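PDB 3LRL: alpha-galactosidase 1 from Saccharomyces cerevisiae, which catalyses the hydrolysis of terminal, non-reducing alpha-D-galactose residues from alpha-D-galactosides such as galactose oligosaccharides, galactomannans and galactolipids. Local coordinates for residues 71-76 with 120-125; 148-153 with 186-191; 108-113 with 141-146. The protein carries 1 engineered substitution. One frame throughout, in Å; residues are numbered along the deposited sequence.

Contact 1. Residues 71-76 with 120-125. With GLA (alpha-D-galactopyranose), chain D; GLC (alpha-D-glucopyranose), chain B.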
loop_
_atom_site.group_PDB
_atom_site.type_symbol
_atom_site.label_atom_id
_atom_site.label_comp_id
_atom_site.label_asym_id
_atom_site.label_seq_id
_atom_site.Cartn_x
_atom_site.Cartn_y
_atom_site.Cartn_z
ATOM N N LEU A 71 -24.301 -24.248 12.500
ATOM C CA LEU A 71 -24.740 -23.341 13.549
ATOM C C LEU A 71 -23.735 -22.202 13.654
ATOM O O LEU A 71 -22.517 -22.431 13.678
ATOM C CB LEU A 71 -24.901 -24.071 14.894
ATOM C CG LEU A 71 -25.347 -23.238 16.108
ATOM C CD1 LEU A 71 -26.702 -22.506 15.916
ATOM C CD2 LEU A 71 -25.378 -24.081 17.371
ATOM N N ASP A 72 -24.249 -20.976 13.704
ATOM C CA ASP A 72 -23.422 -19.781 13.588
ATOM C C ASP A 72 -23.322 -19.103 14.959
ATOM O O ASP A 72 -23.445 -19.770 15.983
ATOM C CB ASP A 72 -23.976 -18.858 12.486
ATOM C CG ASP A 72 -22.918 -17.937 11.905
ATOM O OD1 ASP A 72 -22.304 -18.295 10.868
ATOM O OD2 ASP A 72 -22.689 -16.858 12.501
ATOM N N ASP A 73 -23.106 -17.794 14.988
ATOM C CA ASP A 73 -22.887 -17.063 16.240
ATOM C C ASP A 73 -24.024 -17.224 17.257
ATOM O O ASP A 73 -25.084 -17.784 16.946
ATOM C CB ASP A 73 -22.701 -15.579 15.919
ATOM C CG ASP A 73 -21.727 -14.885 16.841
ATOM O OD1 ASP A 73 -21.518 -15.308 17.994
ATOM O OD2 ASP A 73 -21.172 -13.877 16.392
ATOM N N CYS A 74 -23.779 -16.730 18.472
ATOM C CA CYS A 74 -24.796 -16.571 19.545
ATOM C C CYS A 74 -25.327 -17.842 20.167
ATOM O O CYS A 74 -26.451 -17.851 20.646
ATOM C CB CYS A 74 -26.007 -15.761 19.057
ATOM S SG CYS A 74 -25.646 -14.489 17.844
ATOM N N TRP A 75 -24.546 -18.911 20.157
ATOM C CA TRP A 75 -25.016 -20.183 20.685
ATOM C C TRP A 75 -24.623 -20.441 22.144
ATOM O O TRP A 75 -25.176 -21.322 22.792
ATOM C CB TRP A 75 -24.494 -21.306 19.809
ATOM C CG TRP A 75 -23.011 -21.410 19.801
ATOM C CD1 TRP A 75 -22.160 -20.816 18.923
ATOM C CD2 TRP A 75 -22.184 -22.158 20.723
ATOM N NE1 TRP A 75 -20.859 -21.144 19.226
ATOM C CE2 TRP A 75 -20.841 -21.972 20.318
ATOM C CE3 TRP A 75 -22.452 -22.982 21.832
ATOM C CZ2 TRP A 75 -19.765 -22.568 20.984
ATOM C CZ3 TRP A 75 -21.387 -23.572 22.495
ATOM C CH2 TRP A 75 -20.051 -23.360 22.065
ATOM N N SER A 76 -23.642 -19.701 22.644
ATOM C CA SER A 76 -23.067 -19.972 23.955
ATOM C C SER A 76 -23.552 -18.982 25.009
ATOM O O SER A 76 -24.168 -17.952 24.689
ATOM C CB SER A 76 -21.533 -19.995 23.883
ATOM O OG SER A 76 -21.018 -18.778 23.383
ATOM N N THR A 120 -16.698 -13.297 19.827
ATOM C CA THR A 120 -17.250 -13.513 18.500
ATOM C C THR A 120 -17.770 -12.168 17.973
ATOM O O THR A 120 -17.830 -11.175 18.718
ATOM C CB THR A 120 -18.368 -14.591 18.514
ATOM O OG1 THR A 120 -19.491 -14.121 19.263
ATOM C CG2 THR A 120 -17.867 -15.913 19.119
ATOM N N CYS A 121 -18.144 -12.101 16.703
ATOM C CA CYS A 121 -18.641 -10.818 16.161
ATOM C C CYS A 121 -19.857 -10.271 16.888
ATOM O O CYS A 121 -19.993 -9.066 17.014
ATOM C CB CYS A 121 -18.898 -10.887 14.664
ATOM S SG CYS A 121 -17.454 -11.382 13.732
ATOM N N ALA A 122 -20.726 -11.148 17.391
ATOM C CA ALA A 122 -21.905 -10.725 18.168
ATOM C C ALA A 122 -21.631 -10.617 19.675
ATOM O O ALA A 122 -22.553 -10.417 20.469
ATOM C CB ALA A 122 -23.077 -11.644 17.904
ATOM N N GLY A 123 -20.364 -10.770 20.068
ATOM C CA GLY A 123 -19.937 -10.489 21.446
ATOM C C GLY A 123 -19.938 -11.653 22.417
ATOM O O GLY A 123 -19.793 -11.463 23.638
ATOM N N TYR A 124 -20.074 -12.858 21.887
ATOM C CA TYR A 124 -19.990 -14.061 22.718
ATOM C C TYR A 124 -18.524 -14.455 22.939
ATOM O O TYR A 124 -17.643 -13.866 22.338
ATOM C CB TYR A 124 -20.854 -15.189 22.123
ATOM C CG TYR A 124 -22.333 -14.847 22.181
ATOM C CD1 TYR A 124 -22.897 -13.946 21.272
ATOM C CD2 TYR A 124 -23.149 -15.373 23.175
ATOM C CE1 TYR A 124 -24.248 -13.588 21.343
ATOM C CE2 TYR A 124 -24.503 -15.043 23.250
ATOM C CZ TYR A 124 -25.046 -14.143 22.336
ATOM O OH TYR A 124 -26.385 -13.819 22.402
ATOM N N PRO A 125 -18.256 -15.415 23.847
ATOM C CA PRO A 125 -16.876 -15.868 24.094
ATOM C C PRO A 125 -16.156 -16.299 22.806
ATOM O O PRO A 125 -16.686 -17.136 22.080
ATOM C CB PRO A 125 -17.079 -17.101 24.979
ATOM C CG PRO A 125 -18.359 -16.887 25.638
ATOM C CD PRO A 125 -19.230 -16.133 24.702
HETATM C C1 GLA D . -18.828 -11.940 10.006
HETATM C C2 GLA D . -18.610 -13.104 8.992
HETATM C C3 GLA D . -19.708 -14.170 9.209
HETATM C C4 GLA D . -20.114 -14.438 10.698
HETATM C C5 GLA D . -20.276 -13.163 11.535
HETATM C C6 GLA D . -20.489 -13.493 13.016
HETATM O O2 GLA D . -18.514 -12.633 7.607
HETATM O O3 GLA D . -19.348 -15.359 8.542
HETATM O O4 GLA D . -19.208 -15.273 11.386
HETATM O O5 GLA D . -19.106 -12.362 11.354
HETATM O O6 GLA D . -21.825 -13.294 13.458
HETATM C C1 GLC B . -19.777 -7.170 12.528
HETATM C C2 GLC B . -19.045 -5.916 12.001
HETATM C C3 GLC B . -18.619 -5.986 10.530
HETATM C C4 GLC B . -18.035 -7.366 10.226
HETATM C C5 GLC B . -19.082 -8.434 10.511
HETATM C C6 GLC B . -18.426 -9.777 10.250
HETATM O O1 GLC B . -19.333 -7.405 13.847
HETATM O O2 GLC B . -19.847 -4.763 12.221
HETATM O O3 GLC B . -17.645 -5.003 10.308
HETATM O O4 GLC B . -17.607 -7.525 8.886
HETATM O O5 GLC B . -19.569 -8.406 11.850
HETATM O O6 GLC B . -19.383 -10.658 9.724
HETATM O O HOH W 1 -19.165 -18.317 21.751
#
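Part of the wall of the galactose pocket, at the C-terminal end of the TIM-barrel strands, forms where Asp73 reaches across to Thr120 and Ala122. Each oxygen of this substrate-binding carboxylate has its own work. OD1 of Asp73 receives the Thr120 hydroxyl on its syn lone pair, OG1 to OD1 being 2.7 Å, and the amide of Cys74 on its anti side. OD2 of Asp73 accepts the backbone N of Ala122 at 2.9 Å, 32° out of the carboxylate plane, and also O6 of the galactose at 3.1 Å. Three protein donors therefore fix the rotation of the group that holds the sugar, a task suited to a short side chain with two acceptors. Thr120 carries OG1 between its backbone N and carbonyl carbon (chi1 66°), where the oxygen can donate to Asp73 while accepting Tyr124 N at 3.0 Å, tying the type I turn of 120-123 to the carboxylate.

Beside this polar cluster the Tyr124 ring lies flat against Cys74, whose CA sits over the face 3.6 Å from the ring centroid, a CH-pi contact. Ser76 O meets the ring edge, 3.2 Å from CD2 of Tyr124. The small methyl of Ala122 fits against the sulfur, CB to SG of Cys74 being 3.8 Å. A water joins Ser76 OG to Pro125 O.

A disulfide to Cys42 extends from Cys74. Trp37 of helix 37-40 packs on Asp73 and Cys74, and Trp75 lies on Met112 of strand 109-115.

Contact 2. Residues 148-153 with 186-191. With GLA (alpha-D-galactopyranose), chain D.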
loop_
_atom_site.group_PDB
_atom_site.type_symbol
_atom_site.label_atom_id
_atom_site.label_comp_id
_atom_site.label_asym_id
_atom_site.label_seq_id
_atom_site.Cartn_x
_atom_site.Cartn_y
_atom_site.Cartn_z
ATOM N N TYR A 148 -14.594 -20.253 11.491
ATOM C CA TYR A 148 -13.682 -19.614 12.439
ATOM C C TYR A 148 -13.422 -18.141 12.054
ATOM O O TYR A 148 -12.675 -17.840 11.104
ATOM C CB TYR A 148 -12.400 -20.453 12.580
ATOM C CG TYR A 148 -11.592 -20.189 13.845
ATOM C CD1 TYR A 148 -12.211 -20.139 15.093
ATOM C CD2 TYR A 148 -10.213 -20.022 13.791
ATOM C CE1 TYR A 148 -11.493 -19.894 16.261
ATOM C CE2 TYR A 148 -9.476 -19.771 14.950
ATOM C CZ TYR A 148 -10.128 -19.717 16.191
ATOM O OH TYR A 148 -9.424 -19.468 17.358
ATOM N N ASP A 149 -14.067 -17.245 12.801
ATOM C CA ASP A 149 -14.198 -15.825 12.447
ATOM C C ASP A 149 -12.942 -14.992 12.792
ATOM O O ASP A 149 -11.917 -15.553 13.192
ATOM C CB ASP A 149 -15.453 -15.263 13.137
ATOM C CG ASP A 149 -16.184 -14.222 12.300
ATOM O OD1 ASP A 149 -15.532 -13.350 11.683
ATOM O OD2 ASP A 149 -17.427 -14.268 12.286
ATOM N N ASN A 150 -13.032 -13.661 12.645
ATOM C CA ASN A 150 -11.876 -12.761 12.810
ATOM C C ASN A 150 -12.167 -11.454 13.565
ATOM O O ASN A 150 -11.429 -10.464 13.455
ATOM C CB ASN A 150 -11.279 -12.467 11.438
ATOM C CG ASN A 150 -9.968 -11.656 11.494
ATOM O OD1 ASN A 150 -9.110 -11.863 12.347
ATOM N ND2 ASN A 150 -9.818 -10.752 10.557
ATOM N N CYS A 151 -13.250 -11.452 14.326
ATOM C CA CYS A 151 -13.615 -10.306 15.158
ATOM C C CYS A 151 -12.801 -10.289 16.452
ATOM O O CYS A 151 -12.483 -11.342 17.008
ATOM C CB CYS A 151 -15.127 -10.308 15.445
ATOM S SG CYS A 151 -16.137 -9.836 13.981
ATOM N N TYR A 152 -12.458 -9.081 16.898
ATOM C CA TYR A 152 -11.759 -8.826 18.161
ATOM C C TYR A 152 -10.482 -9.663 18.285
ATOM O O TYR A 152 -10.254 -10.348 19.278
ATOM C CB TYR A 152 -12.725 -8.987 19.368
ATOM C CG TYR A 152 -13.979 -8.155 19.197
ATOM C CD1 TYR A 152 -15.199 -8.749 18.842
ATOM C CD2 TYR A 152 -13.938 -6.763 19.352
ATOM C CE1 TYR A 152 -16.354 -7.974 18.649
ATOM C CE2 TYR A 152 -15.069 -5.982 19.160
ATOM C CZ TYR A 152 -16.272 -6.588 18.809
ATOM O OH TYR A 152 -17.384 -5.793 18.613
ATOM N N ASN A 153 -9.643 -9.582 17.263
ATOM C CA ASN A 153 -8.444 -10.416 17.196
ATOM C C ASN A 153 -7.247 -9.870 17.970
ATOM O O ASN A 153 -6.154 -10.425 17.902
ATOM C CB ASN A 153 -8.079 -10.712 15.742
ATOM C CG ASN A 153 -7.901 -9.452 14.916
ATOM O OD1 ASN A 153 -7.475 -8.414 15.431
ATOM N ND2 ASN A 153 -8.215 -9.541 13.626
ATOM N N CYS A 186 -12.644 -17.688 8.350
ATOM C CA CYS A 186 -13.464 -16.497 8.110
ATOM C C CYS A 186 -12.669 -15.270 8.572
ATOM O O CYS A 186 -12.902 -14.731 9.647
ATOM C CB CYS A 186 -14.795 -16.635 8.846
ATOM S SG CYS A 186 -16.038 -15.374 8.518
ATOM N N ASN A 187 -11.678 -14.864 7.788
ATOM C CA ASN A 187 -10.928 -13.628 8.074
ATOM C C ASN A 187 -10.974 -12.636 6.923
ATOM O O ASN A 187 -10.214 -11.670 6.914
ATOM C CB ASN A 187 -9.475 -13.898 8.497
ATOM C CG ASN A 187 -8.518 -14.065 7.324
ATOM O OD1 ASN A 187 -8.856 -14.614 6.281
ATOM N ND2 ASN A 187 -7.292 -13.612 7.517
ATOM N N TRP A 188 -11.870 -12.880 5.960
ATOM C CA TRP A 188 -12.248 -11.876 4.956
ATOM C C TRP A 188 -11.121 -11.540 3.967
ATOM O O TRP A 188 -11.044 -10.413 3.423
ATOM C CB TRP A 188 -12.732 -10.602 5.648
ATOM C CG TRP A 188 -13.561 -10.836 6.897
ATOM C CD1 TRP A 188 -14.656 -11.654 7.021
ATOM C CD2 TRP A 188 -13.386 -10.203 8.172
ATOM N NE1 TRP A 188 -15.150 -11.592 8.294
ATOM C CE2 TRP A 188 -14.391 -10.711 9.028
ATOM C CE3 TRP A 188 -12.468 -9.262 8.682
ATOM C CZ2 TRP A 188 -14.506 -10.313 10.372
ATOM C CZ3 TRP A 188 -12.580 -8.871 10.014
ATOM C CH2 TRP A 188 -13.610 -9.384 10.839
ATOM N N GLY A 189 -10.244 -12.521 3.753
ATOM C CA GLY A 189 -9.095 -12.357 2.881
ATOM C C GLY A 189 -7.986 -11.513 3.452
ATOM O O GLY A 189 -7.022 -11.175 2.730
ATOM N N GLN A 190 -8.097 -11.169 4.738
ATOM C CA GLN A 190 -7.125 -10.289 5.385
ATOM C C GLN A 190 -5.710 -10.893 5.358
ATOM O O GLN A 190 -5.522 -12.100 5.613
ATOM C CB GLN A 190 -7.584 -9.947 6.804
ATOM C CG GLN A 190 -6.757 -8.909 7.598
ATOM C CD GLN A 190 -7.397 -8.625 8.963
ATOM O OE1 GLN A 190 -7.476 -9.511 9.861
ATOM N NE2 GLN A 190 -7.887 -7.401 9.122
ATOM N N ASP A 191 -4.733 -10.043 5.034
ATOM C CA ASP A 191 -3.326 -10.455 4.918
ATOM C C ASP A 191 -3.092 -11.593 3.911
ATOM O O ASP A 191 -2.267 -12.472 4.145
ATOM C CB ASP A 191 -2.713 -10.788 6.291
ATOM C CG ASP A 191 -2.910 -9.672 7.286
ATOM O OD1 ASP A 191 -2.673 -8.519 6.890
ATOM O OD2 ASP A 191 -3.313 -9.926 8.447
HETATM C C1 GLA D . -18.828 -11.940 10.006
HETATM C C2 GLA D . -18.610 -13.104 8.992
HETATM C C3 GLA D . -19.708 -14.170 9.209
HETATM C C4 GLA D . -20.114 -14.438 10.698
HETATM C C5 GLA D . -20.276 -13.163 11.535
HETATM C C6 GLA D . -20.489 -13.493 13.016
HETATM O O2 GLA D . -18.514 -12.633 7.607
HETATM O O3 GLA D . -19.348 -15.359 8.542
HETATM O O4 GLA D . -19.208 -15.273 11.386
HETATM O O5 GLA D . -19.106 -12.362 11.354
HETATM O O6 GLA D . -21.825 -13.294 13.458
HETATM O O HOH W 2 -8.668 -7.025 11.996
#
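Cys186 N donates to the carbonyl O of Tyr148 at 2.8 Å. Cys186 O, for its part, lies near Asn150 N, but at too poor an angle for a bond. That amide turns instead to the nucleophile: OD1 of Asp149 receives Asn150 N on its anti lone pair at 2.7 Å, which helps to fix the carboxylate beside the galactose. Cys186 itself has SG anti to its backbone N (chi1 -173°), which brings the sulfur 3.3 Å from O3 of the sugar; a compact side chain suits this tight spot.

Asn187 follows, its CB against CB of Asn150 at 3.7 Å, while its amide turns away and OD1 bonds to Thr193. It opens a type I' turn that closes at Gln190.

These two loops follow neighbouring parallel strands, 145-149 and 182-185, and like the catalytic loops of TIM barrels generally they build the site at the C-terminal strand ends. In this turn Trp188 swings its indole back over the nucleophile loop. CB of Asn150 lies over one face, 4.0 Å from the centroid of the six-membered ring, and SG of Cys151 meets the edge in plane, 4.0 Å from CZ2 of Trp188. The broad ring thus covers a polar loop and also touches the bound glucose.

Gln190 stretches out so that OE1 accepts ND2 of Asn150 at 2.7 Å, fairly straight at 159°, the two amide planes nearly perpendicular. Asn150 OD1 is held in turn by ND2 of Asn153 at 2.8 Å, and a water accepts from both Asn153 ND2 and Gln190 NE2.

Contact 3. Residues 108-113 with 141-146. With GLA (alpha-D-galactopyranose), chain D.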
loop_
_atom_site.group_PDB
_atom_site.type_symbol
_atom_site.label_atom_id
_atom_site.label_comp_id
_atom_site.label_asym_id
_atom_site.label_seq_id
_atom_site.Cartn_x
_atom_site.Cartn_y
_atom_site.Cartn_z
ATOM N N PHE A 108 -26.687 -36.185 8.161
ATOM C CA PHE A 108 -26.127 -34.836 8.056
ATOM C C PHE A 108 -24.766 -34.735 8.732
ATOM O O PHE A 108 -24.424 -35.541 9.598
ATOM C CB PHE A 108 -27.033 -33.793 8.727
ATOM C CG PHE A 108 -28.165 -33.310 7.876
ATOM C CD1 PHE A 108 -29.478 -33.595 8.235
ATOM C CD2 PHE A 108 -27.924 -32.542 6.740
ATOM C CE1 PHE A 108 -30.538 -33.133 7.478
ATOM C CE2 PHE A 108 -28.982 -32.082 5.960
ATOM C CZ PHE A 108 -30.294 -32.375 6.329
ATOM N N LEU A 109 -24.022 -33.703 8.334
ATOM C CA LEU A 109 -22.813 -33.248 9.022
ATOM C C LEU A 109 -23.113 -31.943 9.808
ATOM O O LEU A 109 -23.992 -31.165 9.435
ATOM C CB LEU A 109 -21.640 -33.134 8.030
ATOM C CG LEU A 109 -21.107 -34.456 7.414
ATOM C CD1 LEU A 109 -19.895 -34.266 6.512
ATOM C CD2 LEU A 109 -20.771 -35.561 8.466
ATOM N N PHE A 110 -22.417 -31.746 10.921
ATOM C CA PHE A 110 -22.705 -30.666 11.875
ATOM C C PHE A 110 -21.572 -29.609 12.014
ATOM O O PHE A 110 -20.440 -29.934 12.392
ATOM C CB PHE A 110 -23.025 -31.281 13.244
ATOM C CG PHE A 110 -23.359 -30.273 14.312
ATOM C CD1 PHE A 110 -24.222 -29.201 14.054
ATOM C CD2 PHE A 110 -22.854 -30.416 15.598
ATOM C CE1 PHE A 110 -24.544 -28.276 15.060
ATOM C CE2 PHE A 110 -23.170 -29.504 16.588
ATOM C CZ PHE A 110 -24.021 -28.424 16.316
ATOM N N GLY A 111 -21.907 -28.348 11.724
ATOM C CA GLY A 111 -20.965 -27.234 11.851
ATOM C C GLY A 111 -21.230 -26.341 13.044
ATOM O O GLY A 111 -22.394 -26.113 13.446
ATOM N N MET A 112 -20.150 -25.859 13.653
ATOM C CA MET A 112 -20.267 -24.823 14.686
ATOM C C MET A 112 -19.371 -23.650 14.356
ATOM O O MET A 112 -18.701 -23.634 13.329
ATOM C CB MET A 112 -20.009 -25.357 16.091
ATOM C CG MET A 112 -21.089 -26.310 16.609
ATOM S SD MET A 112 -21.003 -26.695 18.384
ATOM C CE MET A 112 -21.551 -25.194 19.156
ATOM N N TYR A 113 -19.394 -22.654 15.228
ATOM C CA TYR A 113 -18.770 -21.378 14.969
ATOM C C TYR A 113 -18.041 -20.860 16.224
ATOM O O TYR A 113 -18.506 -21.028 17.379
ATOM C CB TYR A 113 -19.847 -20.384 14.488
ATOM C CG TYR A 113 -19.455 -18.939 14.567
ATOM C CD1 TYR A 113 -19.512 -18.243 15.785
ATOM C CD2 TYR A 113 -19.012 -18.263 13.438
ATOM C CE1 TYR A 113 -19.130 -16.923 15.874
ATOM C CE2 TYR A 113 -18.633 -16.937 13.514
ATOM C CZ TYR A 113 -18.698 -16.277 14.730
ATOM O OH TYR A 113 -18.304 -14.967 14.796
ATOM N N ASN A 141 -18.309 -32.578 21.693
ATOM C CA ASN A 141 -19.687 -32.439 21.173
ATOM C C ASN A 141 -19.901 -32.947 19.740
ATOM O O ASN A 141 -20.930 -32.672 19.125
ATOM C CB ASN A 141 -20.190 -30.997 21.349
ATOM C CG ASN A 141 -20.320 -30.615 22.801
ATOM O OD1 ASN A 141 -19.334 -30.223 23.450
ATOM N ND2 ASN A 141 -21.525 -30.740 23.335
ATOM N N ARG A 142 -18.911 -33.690 19.236
ATOM C CA ARG A 142 -18.979 -34.453 17.978
ATOM C C ARG A 142 -19.244 -33.592 16.734
ATOM O O ARG A 142 -19.985 -33.988 15.808
ATOM C CB ARG A 142 -19.970 -35.610 18.099
ATOM C CG ARG A 142 -19.563 -36.650 19.148
ATOM C CD ARG A 142 -20.620 -37.731 19.333
ATOM N NE ARG A 142 -21.802 -37.269 20.060
ATOM C CZ ARG A 142 -21.865 -37.075 21.382
ATOM N NH1 ARG A 142 -20.799 -37.259 22.142
ATOM N NH2 ARG A 142 -23.001 -36.694 21.949
ATOM N N VAL A 143 -18.609 -32.409 16.735
ATOM C CA VAL A 143 -18.713 -31.414 15.671
ATOM C C VAL A 143 -17.848 -31.858 14.494
ATOM O O VAL A 143 -16.810 -32.465 14.705
ATOM C CB VAL A 143 -18.304 -30.001 16.218
ATOM C CG1 VAL A 143 -18.168 -28.969 15.094
ATOM C CG2 VAL A 143 -19.298 -29.540 17.243
ATOM N N ASP A 144 -18.285 -31.566 13.273
ATOM C CA ASP A 144 -17.623 -32.073 12.050
ATOM C C ASP A 144 -16.995 -30.950 11.219
ATOM O O ASP A 144 -16.317 -31.211 10.216
ATOM C CB ASP A 144 -18.611 -32.825 11.135
ATOM C CG ASP A 144 -19.384 -33.919 11.851
ATOM O OD1 ASP A 144 -18.780 -34.933 12.272
ATOM O OD2 ASP A 144 -20.618 -33.772 11.973
ATOM N N TYR A 145 -17.247 -29.705 11.629
ATOM C CA TYR A 145 -16.984 -28.550 10.794
ATOM C C TYR A 145 -16.885 -27.356 11.692
ATOM O O TYR A 145 -17.700 -27.199 12.603
ATOM C CB TYR A 145 -18.153 -28.389 9.818
ATOM C CG TYR A 145 -18.093 -27.234 8.822
ATOM C CD1 TYR A 145 -18.304 -25.899 9.225
ATOM C CD2 TYR A 145 -17.887 -27.488 7.463
ATOM C CE1 TYR A 145 -18.264 -24.855 8.293
ATOM C CE2 TYR A 145 -17.841 -26.469 6.540
ATOM C CZ TYR A 145 -18.045 -25.151 6.953
ATOM O OH TYR A 145 -18.013 -24.156 6.002
ATOM N N LEU A 146 -15.897 -26.499 11.437
ATOM C CA LEU A 146 -15.778 -25.248 12.194
ATOM C C LEU A 146 -15.645 -24.015 11.304
ATOM O O LEU A 146 -14.741 -23.945 10.470
ATOM C CB LEU A 146 -14.604 -25.306 13.185
ATOM C CG LEU A 146 -14.331 -24.048 14.039
ATOM C CD1 LEU A 146 -15.488 -23.694 15.013
ATOM C CD2 LEU A 146 -13.001 -24.191 14.783
HETATM C C1 GLA D . -18.828 -11.940 10.006
HETATM C C2 GLA D . -18.610 -13.104 8.992
HETATM C C3 GLA D . -19.708 -14.170 9.209
HETATM C C4 GLA D . -20.114 -14.438 10.698
HETATM C C5 GLA D . -20.276 -13.163 11.535
HETATM C C6 GLA D . -20.489 -13.493 13.016
HETATM O O2 GLA D . -18.514 -12.633 7.607
HETATM O O3 GLA D . -19.348 -15.359 8.542
HETATM O O4 GLA D . -19.208 -15.273 11.386
HETATM O O5 GLA D . -19.106 -12.362 11.354
HETATM O O6 GLA D . -21.825 -13.294 13.458
#
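Phe110 and Asp144 grip each other twice. Asp144 N donates to Phe110 O at 2.8 Å, and the carboxylate answers: its OD2 accepts Phe110 N at 2.9 Å on the anti lone pair. A short acid is apt here, since it takes up a strand amide at the point where the partner strand is only beginning. Farther along, Met112 N donates to Tyr145 O at 3.0 Å, and CA of Gly111 makes a weaker C-H contact with the same oxygen. CA of Gly111 also lies against the Tyr145 side chain, where even a CB would be tight against CD1 of Tyr145.

On the face of the sheet that carries Met112, Val143 supplies the apolar contact. Its CG2 touches SD of Met112 at 3.5 Å and CE2 of Phe110 at 3.9 Å. The bend of the methionine chain at chi3 (73°) turns its methyl away from the valine.

Second-shell groups set these pieces in place. His104 and Arg179 hold the Asp144 carboxylate, Gln31 binds the Tyr145 hydroxyl, and Phe182 lies nearly parallel to the Tyr145 ring. Helix 96-105 packs on Phe110 and Met112. Farther along the strand, toward its C-terminal end, Tyr113 stands beside the galactose, and its OH is hydrogen-bonded to OD2 of the nucleophile Asp149; a phenylalanine in its place would probably leave that oxygen without this partner and the carboxylate freer to turn.

Helix 131-140 ends in a Schellman motif with Arg142 at positive phi, and the chain enters strand 145-149 parallel to strand 109-115: a beta-alpha-beta unit of the TIM barrel, with Tyr145 turned to the barrel interior and Met112 and Leu146 to the opposite face of the sheet, toward the helices.

From the N terminus, residues 71-76 open contact 1, and residues 108-113, on strand 109-115, open contact 3 before contact 1 closes at 120-125; contact 3 then closes at 141-146, so these two cross. Contact 2 follows both in series, running from the end of strand 145-149 to the loop after strand 182-185. Contact 3 joins two neighbouring strands of the barrel wall, whereas contact 1 ties the loops after strands 68-70 and 109-115, and contact 2 those after 145-149 and 182-185. Trp75 NE1 bonds to Tyr113 O between contacts 1 and 3, and the disulfide of Cys121 with Cys151 joins contacts 1 and 2. All three border the galactose.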